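Proto-oncogene tyrosine-protein kinase receptor Ret (Danio rerio, PDB 7AMK) probably acts as the transmembrane receptor tyrosine kinase that recognises GDNF with its co-receptor GFR alpha 1 through four extracellular cadherin-like domains. Local coordinates at residues S69-L74 with L111-D116; L149-R154 with T184-V189; N324-E329 with Q461-Q466. The protein carries 4 engineered substitutions. All coordinates share one frame; numbering follows the deposited sequence.

Overall arrangement
The three contacts follow one another along an elongated chain of cadherin-like domains. Contact 1 packs a short helix on the last strand of the first domain, and contact 2 joins two strands of the second. Their centres are 28 Å apart and their nearest atoms about 9 Å apart, on the same side of the chain's centre. Contact 3 lies on the opposite side, 82 Å from contact 1 and 75 Å from contact 2 between centres, and joins loops of the third and fourth domains. Contacts 1 and 3 each carry an N-linked glycan, on N115 and N324. None of the three includes a calcium ligand; E142, E196, D231 and D265 are among those.

Contact 1 (S69-L74 with L111-D116); sequences SDFSSL and LSFIND. With NAG (2-acetamido-2-deoxy-beta-D-glucopyranose), chain C.
OD2 of D70, whose CB rests at the edge of the F113 ring 4.0 Å from CE2, is gripped twice, by a salt bridge from K64 NZ and a hydrogen bond from E67 N. The contact lies in the first cadherin-like domain, where helix 68-72 packs on the final part of strand 106-114. F113 and F71 form a T-shaped pair: the edge of F71 is turned to the face of F113, with centroids 5.6 Å apart and planes at 81°. F71 CB also sits over that face, 3.8 Å from CE2, and L74 CD1 closes in at the rim, 3.5 Å from F113 CD2. A chi1 of 171° sets F71 CG opposite its backbone N and lays the ring over N115. There N115 CB stands 3.3 Å from the ring centroid, a CH-pi contact, and the amide plane stacks only 8° from the ring. K83 of strand 83-92 makes a cation-pi contact with the F71 ring and a hydrogen bond to F71 O. The chain bends at N115, the centre of an inverse gamma turn. N115 ND2 is bonded to C1 of the first N-acetylglucosamine, whose acetyl methyl C8 comes 3.6 Å from F71 CE1 at the ring edge.

Contact 2 (L149-R154 with T184-V189); sequences LRQLRR and TSELVV
Q151 reaches across to T184 and S185 with its side-chain amide. Its CB leaves the sheet on the same face as that of E186, its partner in a non-hydrogen-bonded antiparallel pair. CG lies anti to the backbone N, and a bend at chi2 (49°) folds the amide back toward the turn before strand 186-189. CD comes within 3.7 Å of T184 O. NE2 gives that oxygen a nearly straight bond, 2.9 Å from NE2 to T184 O with 170° at the hydrogen, and Q24 OE1, from the first domain, accepts from NE2 as well. The other tip atom, OE1, takes two donors: R153 N at 2.8 Å on an in-plane lone pair, and R153 NE at 3.1 Å from above the amide plane. Three bonds within the domain thus fix the amide's rotation, and the R153 chain is held where its NE passes 3.5 Å from S185 CB. Further along, L149 N and R150 N both bind L187 O, a classic beta bulge. Strand 147-151 is one edge of a three-stranded antiparallel sheet, with 186-189 in the middle and 178-181 at the other edge, while L149 and L187 pack onto I140 and V170 of the domain's other sheet.

Contact 3 (N324-E329 with Q461-Q466); sequences NLSVTE and QQNKLQ. With NAG (2-acetamido-2-deoxy-beta-D-glucopyranose), chain D.
Q462, S326 and N463 carry this meeting of two loops. Q462 stretches out from its backbone, CG anti to N (chi1 172°) and the rest extended, so that its terminal amide lies alongside the chain at S326. NE2 of Q462 is 3.4 Å from S326 CB and Q462 CD is 3.9 Å from S326 CA, a packing of amide against backbone and CB. N463 brings its own amide up to the hydroxyl of the same serine, with N463 CG 3.3 Å from S326 OG. That hydroxyl is already engaged inside its own loop. It accepts from T328 N, 3.2 Å from S326 OG with 167° at the hydrogen, which makes an ST turn, and it is also hydrogen-bonded to T328 OG1, 3.0 Å away. The S326 hydroxyl is set for this by lying anti to its backbone N (chi1 169°), at the start of the type I turn from S326 to E329.

Beyond the polar part, L465 CD1 fills in against the methyls of the turn, 3.7 Å from T328 CG2 and 4.1 Å from V327 CG2; V327 packs further on V362 and I399. E460 OE1 accepts from N463 N, tying the second loop to the end of strand 451-460. At the other end, N324 carries an N-acetylglucosamine on ND2, while its OD1 accepts from E252 N. Here the loop between strands 312-321 and 331-341 meets the loop between strands 451-460 and 466-475: a loop-to-loop junction between the third and fourth cadherin-like domains.

Contact 1 (S69-L74 with L111-D116)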
loop_
_atom_site.group_PDB
_atom_site.type_symbol
_atom_site.label_atom_id
_atom_site.label_comp_id
_atom_site.label_asym_id
_atom_site.label_seq_id
_atom_site.Cartn_x
_atom_site.Cartn_y
_atom_site.Cartn_z
ATOM N N SER A 69 -28.107 -31.401 -58.363
ATOM C CA SER A 69 -26.676 -31.704 -58.410
ATOM C C SER A 69 -25.829 -30.610 -57.762
ATOM O O SER A 69 -24.758 -30.903 -57.218
ATOM C CB SER A 69 -26.227 -31.949 -59.861
ATOM O OG SER A 69 -26.461 -30.827 -60.704
ATOM N N ASP A 70 -26.281 -29.350 -57.810
ATOM C CA ASP A 70 -25.576 -28.280 -57.118
ATOM C C ASP A 70 -25.458 -28.565 -55.628
ATOM O O ASP A 70 -24.434 -28.252 -55.011
ATOM C CB ASP A 70 -26.294 -26.954 -57.334
ATOM C CG ASP A 70 -26.161 -26.454 -58.742
ATOM O OD1 ASP A 70 -25.093 -26.694 -59.346
ATOM O OD2 ASP A 70 -27.116 -25.827 -59.243
ATOM N N PHE A 71 -26.522 -29.119 -55.028
ATOM C CA PHE A 71 -26.499 -29.426 -53.600
ATOM C C PHE A 71 -25.527 -30.560 -53.307
ATOM O O PHE A 71 -24.662 -30.447 -52.430
ATOM C CB PHE A 71 -27.902 -29.798 -53.109
ATOM C CG PHE A 71 -27.914 -30.329 -51.707
ATOM C CD1 PHE A 71 -27.741 -31.676 -51.464
ATOM C CD2 PHE A 71 -28.071 -29.467 -50.620
ATOM C CE1 PHE A 71 -27.721 -32.169 -50.163
ATOM C CE2 PHE A 71 -28.059 -29.959 -49.327
ATOM C CZ PHE A 71 -27.885 -31.313 -49.102
ATOM N N SER A 72 -25.664 -31.665 -54.031
ATOM C CA SER A 72 -24.896 -32.860 -53.724
ATOM C C SER A 72 -23.405 -32.690 -54.001
ATOM O O SER A 72 -22.599 -33.430 -53.430
ATOM C CB SER A 72 -25.464 -34.037 -54.513
ATOM O OG SER A 72 -25.628 -33.681 -55.878
ATOM N N SER A 73 -23.019 -31.710 -54.819
ATOM C CA SER A 73 -21.626 -31.507 -55.197
ATOM C C SER A 73 -20.861 -30.547 -54.288
ATOM O O SER A 73 -19.679 -30.292 -54.541
ATOM C CB SER A 73 -21.553 -31.008 -56.639
ATOM O OG SER A 73 -22.125 -31.971 -57.497
ATOM N N LEU A 74 -21.488 -30.013 -53.244
ATOM C CA LEU A 74 -20.808 -29.112 -52.314
ATOM C C LEU A 74 -19.913 -29.924 -51.384
ATOM O O LEU A 74 -20.409 -30.647 -50.512
ATOM C CB LEU A 74 -21.831 -28.313 -51.510
ATOM C CG LEU A 74 -22.471 -27.146 -52.231
ATOM C CD1 LEU A 74 -23.689 -26.652 -51.462
ATOM C CD2 LEU A 74 -21.420 -26.050 -52.364
ATOM N N LEU A 111 -25.218 -18.579 -46.347
ATOM C CA LEU A 111 -26.419 -19.102 -46.969
ATOM C C LEU A 111 -26.560 -20.573 -46.595
ATOM O O LEU A 111 -25.563 -21.293 -46.473
ATOM C CB LEU A 111 -26.374 -18.900 -48.488
ATOM C CG LEU A 111 -26.242 -17.447 -48.980
ATOM C CD1 LEU A 111 -25.970 -17.394 -50.461
ATOM C CD2 LEU A 111 -27.491 -16.646 -48.678
ATOM N N SER A 112 -27.793 -20.996 -46.353
ATOM C CA SER A 112 -28.095 -22.383 -46.033
ATOM C C SER A 112 -28.796 -22.967 -47.237
ATOM O O SER A 112 -29.900 -22.536 -47.594
ATOM C CB SER A 112 -28.957 -22.502 -44.781
ATOM O OG SER A 112 -28.236 -22.077 -43.641
ATOM N N PHE A 113 -28.146 -23.936 -47.863
ATOM C CA PHE A 113 -28.645 -24.554 -49.079
ATOM C C PHE A 113 -29.440 -25.778 -48.642
ATOM O O PHE A 113 -28.866 -26.763 -48.169
ATOM C CB PHE A 113 -27.483 -24.906 -50.009
ATOM C CG PHE A 113 -27.900 -25.345 -51.379
ATOM C CD1 PHE A 113 -29.244 -25.409 -51.729
ATOM C CD2 PHE A 113 -26.947 -25.701 -52.328
ATOM C CE1 PHE A 113 -29.621 -25.822 -53.006
ATOM C CE2 PHE A 113 -27.325 -26.110 -53.606
ATOM C CZ PHE A 113 -28.659 -26.181 -53.939
ATOM N N ILE A 114 -30.753 -25.692 -48.761
ATOM C CA ILE A 114 -31.656 -26.760 -48.353
ATOM C C ILE A 114 -31.926 -27.645 -49.561
ATOM O O ILE A 114 -32.286 -27.151 -50.636
ATOM C CB ILE A 114 -32.966 -26.180 -47.790
ATOM C CG1 ILE A 114 -32.682 -25.200 -46.649
ATOM C CG2 ILE A 114 -33.906 -27.301 -47.344
ATOM C CD1 ILE A 114 -33.903 -24.453 -46.216
ATOM N N ASN A 115 -31.759 -28.955 -49.382
ATOM C CA ASN A 115 -31.911 -29.929 -50.460
ATOM C C ASN A 115 -33.395 -30.218 -50.717
ATOM O O ASN A 115 -33.864 -31.347 -50.630
ATOM C CB ASN A 115 -31.134 -31.192 -50.100
ATOM C CG ASN A 115 -31.155 -32.259 -51.191
ATOM O OD1 ASN A 115 -31.185 -31.971 -52.387
ATOM N ND2 ASN A 115 -31.136 -33.509 -50.764
ATOM N N ASP A 116 -34.144 -29.169 -51.046
ATOM C CA ASP A 116 -35.551 -29.341 -51.396
ATOM C C ASP A 116 -35.994 -28.117 -52.181
ATOM O O ASP A 116 -35.287 -27.109 -52.232
ATOM C CB ASP A 116 -36.412 -29.553 -50.140
ATOM C CG ASP A 116 -37.863 -29.969 -50.446
ATOM O OD1 ASP A 116 -38.205 -30.285 -51.607
ATOM O OD2 ASP A 116 -38.678 -29.961 -49.496
HETATM C C1 NAG C . -31.138 -34.607 -51.675
HETATM C C2 NAG C . -30.765 -35.905 -50.968
HETATM C C3 NAG C . -30.768 -37.067 -51.954
HETATM C C4 NAG C . -32.062 -37.111 -52.758
HETATM C C5 NAG C . -32.386 -35.739 -53.339
HETATM C C6 NAG C . -33.744 -35.693 -53.996
HETATM C C7 NAG C . -29.305 -35.468 -49.041
HETATM C C8 NAG C . -27.887 -35.420 -48.551
HETATM N N2 NAG C . -29.464 -35.799 -50.325
HETATM O O3 NAG C . -30.602 -38.272 -51.217
HETATM O O4 NAG C . -31.908 -38.015 -53.848
HETATM O O5 NAG C . -32.395 -34.752 -52.299
HETATM O O6 NAG C . -34.768 -35.643 -53.016
HETATM O O7 NAG C . -30.261 -35.209 -48.309
#

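Contact 2 (L149-R154 with T184-V189)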
loop_
_atom_site.group_PDB
_atom_site.type_symbol
_atom_site.label_atom_id
_atom_site.label_comp_id
_atom_site.label_asym_id
_atom_site.label_seq_id
_atom_site.Cartn_x
_atom_site.Cartn_y
_atom_site.Cartn_z
ATOM N N LEU A 149 -30.039 1.345 -42.930
ATOM C CA LEU A 149 -29.414 0.481 -41.957
ATOM C C LEU A 149 -29.675 -0.987 -42.231
ATOM O O LEU A 149 -28.781 -1.811 -42.052
ATOM C CB LEU A 149 -29.941 0.856 -40.579
ATOM C CG LEU A 149 -29.415 0.133 -39.373
ATOM C CD1 LEU A 149 -27.975 0.558 -39.241
ATOM C CD2 LEU A 149 -30.237 0.608 -38.192
ATOM N N ARG A 150 -30.889 -1.337 -42.639
ATOM C CA ARG A 150 -31.228 -2.733 -42.863
ATOM C C ARG A 150 -32.369 -2.779 -43.866
ATOM O O ARG A 150 -33.339 -2.030 -43.730
ATOM C CB ARG A 150 -31.608 -3.450 -41.550
ATOM C CG ARG A 150 -32.261 -4.856 -41.745
ATOM C CD ARG A 150 -32.394 -5.632 -40.429
ATOM N NE ARG A 150 -31.041 -5.709 -39.873
ATOM C CZ ARG A 150 -30.630 -6.510 -38.899
ATOM N NH1 ARG A 150 -31.469 -7.328 -38.271
ATOM N NH2 ARG A 150 -29.344 -6.486 -38.549
ATOM N N GLN A 151 -32.226 -3.638 -44.878
ATOM C CA GLN A 151 -33.319 -3.967 -45.792
ATOM C C GLN A 151 -34.259 -4.918 -45.068
ATOM O O GLN A 151 -33.843 -6.009 -44.655
ATOM C CB GLN A 151 -32.782 -4.608 -47.077
ATOM C CG GLN A 151 -33.847 -5.154 -48.098
ATOM C CD GLN A 151 -34.980 -4.169 -48.427
ATOM O OE1 GLN A 151 -36.116 -4.414 -48.082
ATOM N NE2 GLN A 151 -34.661 -3.063 -49.080
ATOM N N LEU A 152 -35.520 -4.509 -44.919
ATOM C CA LEU A 152 -36.498 -5.274 -44.152
ATOM C C LEU A 152 -37.244 -6.342 -44.964
ATOM O O LEU A 152 -37.703 -7.326 -44.378
ATOM C CB LEU A 152 -37.511 -4.309 -43.506
ATOM C CG LEU A 152 -36.954 -3.501 -42.332
ATOM C CD1 LEU A 152 -38.014 -2.616 -41.678
ATOM C CD2 LEU A 152 -36.324 -4.446 -41.311
ATOM N N ARG A 153 -37.400 -6.187 -46.278
ATOM C CA ARG A 153 -38.083 -7.210 -47.075
ATOM C C ARG A 153 -37.289 -8.516 -47.115
ATOM O O ARG A 153 -36.082 -8.517 -47.350
ATOM C CB ARG A 153 -38.297 -6.738 -48.515
ATOM C CG ARG A 153 -39.452 -5.778 -48.729
ATOM C CD ARG A 153 -39.436 -5.143 -50.131
ATOM N NE ARG A 153 -38.216 -4.363 -50.371
ATOM C CZ ARG A 153 -38.011 -3.603 -51.445
ATOM N NH1 ARG A 153 -38.929 -3.479 -52.385
ATOM N NH2 ARG A 153 -36.852 -2.949 -51.577
ATOM N N ARG A 154 -37.982 -9.641 -46.933
ATOM C CA ARG A 154 -37.362 -10.945 -47.161
ATOM C C ARG A 154 -37.536 -11.269 -48.641
ATOM O O ARG A 154 -38.565 -11.774 -49.072
ATOM C CB ARG A 154 -37.953 -12.009 -46.246
ATOM C CG ARG A 154 -37.774 -11.681 -44.750
ATOM C CD ARG A 154 -37.768 -12.947 -43.893
ATOM N NE ARG A 154 -36.810 -13.960 -44.347
ATOM C CZ ARG A 154 -36.694 -15.164 -43.801
ATOM N NH1 ARG A 154 -37.472 -15.541 -42.799
ATOM N NH2 ARG A 154 -35.778 -16.010 -44.271
ATOM N N THR A 184 -38.188 2.064 -50.299
ATOM C CA THR A 184 -37.232 0.975 -50.408
ATOM C C THR A 184 -37.435 -0.105 -49.359
ATOM O O THR A 184 -36.727 -1.111 -49.395
ATOM C CB THR A 184 -35.811 1.527 -50.334
ATOM O OG1 THR A 184 -35.624 2.185 -49.072
ATOM C CG2 THR A 184 -35.593 2.546 -51.456
ATOM N N SER A 185 -38.378 0.072 -48.428
ATOM C CA SER A 185 -38.562 -0.840 -47.294
ATOM C C SER A 185 -37.310 -0.964 -46.414
ATOM O O SER A 185 -37.116 -1.972 -45.731
ATOM C CB SER A 185 -39.005 -2.223 -47.763
ATOM O OG SER A 185 -40.354 -2.192 -48.184
ATOM N N GLU A 186 -36.455 0.053 -46.360
ATOM C CA GLU A 186 -35.273 -0.029 -45.502
ATOM C C GLU A 186 -35.534 0.616 -44.144
ATOM O O GLU A 186 -36.127 1.681 -44.066
ATOM C CB GLU A 186 -34.060 0.659 -46.132
ATOM C CG GLU A 186 -33.529 0.030 -47.388
ATOM C CD GLU A 186 -32.732 1.024 -48.242
ATOM O OE1 GLU A 186 -33.123 2.217 -48.346
ATOM O OE2 GLU A 186 -31.711 0.599 -48.814
ATOM N N LEU A 187 -35.036 -0.006 -43.076
ATOM C CA LEU A 187 -34.895 0.711 -41.815
ATOM C C LEU A 187 -33.757 1.712 -41.952
ATOM O O LEU A 187 -32.675 1.362 -42.424
ATOM C CB LEU A 187 -34.615 -0.272 -40.694
ATOM C CG LEU A 187 -34.373 0.271 -39.293
ATOM C CD1 LEU A 187 -35.659 0.905 -38.694
ATOM C CD2 LEU A 187 -33.847 -0.875 -38.442
ATOM N N VAL A 188 -33.996 2.968 -41.583
ATOM C CA VAL A 188 -32.987 4.012 -41.732
ATOM C C VAL A 188 -32.759 4.720 -40.392
ATOM O O VAL A 188 -33.664 4.827 -39.566
ATOM C CB VAL A 188 -33.394 5.035 -42.785
ATOM C CG1 VAL A 188 -33.832 4.360 -44.088
ATOM C CG2 VAL A 188 -34.484 5.928 -42.212
ATOM N N VAL A 189 -31.540 5.225 -40.179
ATOM C CA VAL A 189 -31.280 6.116 -39.056
ATOM C C VAL A 189 -31.400 7.540 -39.566
ATOM O O VAL A 189 -30.795 7.898 -40.584
ATOM C CB VAL A 189 -29.906 5.838 -38.412
ATOM C CG1 VAL A 189 -28.744 6.089 -39.382
ATOM C CG2 VAL A 189 -29.742 6.671 -37.123
#

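Contact 3 (N324-E329 with Q461-Q466)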
loop_
_atom_site.group_PDB
_atom_site.type_symbol
_atom_site.label_atom_id
_atom_site.label_comp_id
_atom_site.label_asym_id
_atom_site.label_seq_id
_atom_site.Cartn_x
_atom_site.Cartn_y
_atom_site.Cartn_z
ATOM N N ASN A 324 15.257 4.281 -3.621
ATOM C CA ASN A 324 15.361 4.869 -2.288
ATOM C C ASN A 324 16.165 6.162 -2.334
ATOM O O ASN A 324 17.354 6.146 -2.662
ATOM C CB ASN A 324 16.014 3.880 -1.324
ATOM C CG ASN A 324 15.341 2.518 -1.349
ATOM O OD1 ASN A 324 14.189 2.383 -1.779
ATOM N ND2 ASN A 324 16.062 1.501 -0.898
ATOM N N LEU A 325 15.517 7.281 -1.995
ATOM C CA LEU A 325 16.175 8.581 -2.031
ATOM C C LEU A 325 17.062 8.765 -0.810
ATOM O O LEU A 325 16.637 8.522 0.326
ATOM C CB LEU A 325 15.156 9.712 -2.098
ATOM C CG LEU A 325 14.983 10.304 -3.494
ATOM C CD1 LEU A 325 15.061 11.826 -3.446
ATOM C CD2 LEU A 325 16.015 9.721 -4.461
ATOM N N SER A 326 18.298 9.200 -1.051
ATOM C CA SER A 326 19.229 9.429 0.039
ATOM C C SER A 326 18.592 10.340 1.080
ATOM O O SER A 326 17.853 11.271 0.750
ATOM C CB SER A 326 20.520 10.045 -0.494
ATOM O OG SER A 326 21.329 10.499 0.571
ATOM N N VAL A 327 18.859 10.053 2.350
ATOM C CA VAL A 327 18.300 10.880 3.405
ATOM C C VAL A 327 18.881 12.283 3.426
ATOM O O VAL A 327 18.323 13.149 4.108
ATOM C CB VAL A 327 18.501 10.194 4.765
ATOM C CG1 VAL A 327 17.815 8.854 4.758
ATOM C CG2 VAL A 327 19.989 10.053 5.075
ATOM N N THR A 328 19.965 12.543 2.688
ATOM C CA THR A 328 20.542 13.881 2.658
ATOM C C THR A 328 19.907 14.784 1.608
ATOM O O THR A 328 20.098 16.002 1.674
ATOM C CB THR A 328 22.071 13.820 2.441
ATOM O OG1 THR A 328 22.376 13.290 1.149
ATOM C CG2 THR A 328 22.734 12.951 3.499
ATOM N N GLU A 329 19.131 14.235 0.673
ATOM C CA GLU A 329 18.552 15.039 -0.397
ATOM C C GLU A 329 17.428 15.938 0.109
ATOM O O GLU A 329 16.604 15.545 0.943
ATOM C CB GLU A 329 18.031 14.139 -1.519
ATOM C CG GLU A 329 19.065 13.822 -2.606
ATOM N N GLN A 461 23.235 3.335 5.636
ATOM C CA GLN A 461 24.046 2.553 4.699
ATOM C C GLN A 461 24.391 3.335 3.432
ATOM O O GLN A 461 25.553 3.369 3.017
ATOM C CB GLN A 461 23.338 1.241 4.339
ATOM C CG GLN A 461 23.374 0.176 5.443
ATOM C CD GLN A 461 24.715 0.107 6.172
ATOM O OE1 GLN A 461 24.902 0.756 7.198
ATOM N NE2 GLN A 461 25.644 -0.696 5.652
ATOM N N GLN A 462 23.404 3.974 2.808
ATOM C CA GLN A 462 23.658 4.644 1.536
ATOM C C GLN A 462 24.759 5.701 1.643
ATOM O O GLN A 462 25.623 5.793 0.763
ATOM C CB GLN A 462 22.373 5.264 1.008
ATOM C CG GLN A 462 22.602 6.136 -0.202
ATOM C CD GLN A 462 21.342 6.366 -0.999
ATOM O OE1 GLN A 462 20.276 5.831 -0.677
ATOM N NE2 GLN A 462 21.456 7.168 -2.055
ATOM N N ASN A 463 24.748 6.518 2.701
ATOM C CA ASN A 463 25.722 7.597 2.833
ATOM C C ASN A 463 26.782 7.349 3.896
ATOM O O ASN A 463 27.714 8.152 4.019
ATOM C CB ASN A 463 25.016 8.926 3.142
ATOM C CG ASN A 463 23.986 9.285 2.107
ATOM O OD1 ASN A 463 22.848 8.819 2.167
ATOM N ND2 ASN A 463 24.374 10.115 1.144
ATOM N N LYS A 464 26.666 6.279 4.674
ATOM C CA LYS A 464 27.647 5.957 5.699
ATOM C C LYS A 464 27.654 6.989 6.831
ATOM O O LYS A 464 28.669 7.167 7.513
ATOM C CB LYS A 464 29.048 5.805 5.082
ATOM N N LEU A 465 26.532 7.680 7.038
ATOM C CA LEU A 465 26.398 8.585 8.171
ATOM C C LEU A 465 26.254 7.796 9.467
ATOM O O LEU A 465 25.506 6.816 9.536
ATOM C CB LEU A 465 25.184 9.491 7.986
ATOM C CG LEU A 465 25.198 10.376 6.748
ATOM C CD1 LEU A 465 23.787 10.887 6.433
ATOM C CD2 LEU A 465 26.162 11.521 6.993
ATOM N N GLN A 466 26.970 8.233 10.505
ATOM C CA GLN A 466 27.000 7.539 11.788
ATOM C C GLN A 466 26.474 8.447 12.891
ATOM O O GLN A 466 26.666 9.668 12.862
ATOM C CB GLN A 466 28.430 7.073 12.157
ATOM C CG GLN A 466 28.892 5.736 11.537
ATOM C CD GLN A 466 30.202 5.196 12.156
ATOM O OE1 GLN A 466 30.952 5.928 12.812
ATOM N NE2 GLN A 466 30.469 3.908 11.949
HETATM C C1 NAG D . 15.571 0.148 -0.845
HETATM C C2 NAG D . 16.731 -0.832 -1.032
HETATM C C3 NAG D . 16.254 -2.272 -0.850
HETATM C C4 NAG D . 15.535 -2.439 0.484
HETATM C C5 NAG D . 14.420 -1.401 0.615
HETATM C C6 NAG D . 13.757 -1.412 1.974
HETATM C C7 NAG D . 16.952 -1.229 -3.459
HETATM C C8 NAG D . 17.748 -0.914 -4.689
HETATM N N2 NAG D . 17.372 -0.652 -2.327
HETATM O O3 NAG D . 17.379 -3.140 -0.917
HETATM O O4 NAG D . 14.961 -3.740 0.576
HETATM O O5 NAG D . 14.948 -0.079 0.431
HETATM O O6 NAG D . 14.516 -0.678 2.927
HETATM O O7 NAG D . 15.975 -1.970 -3.490
#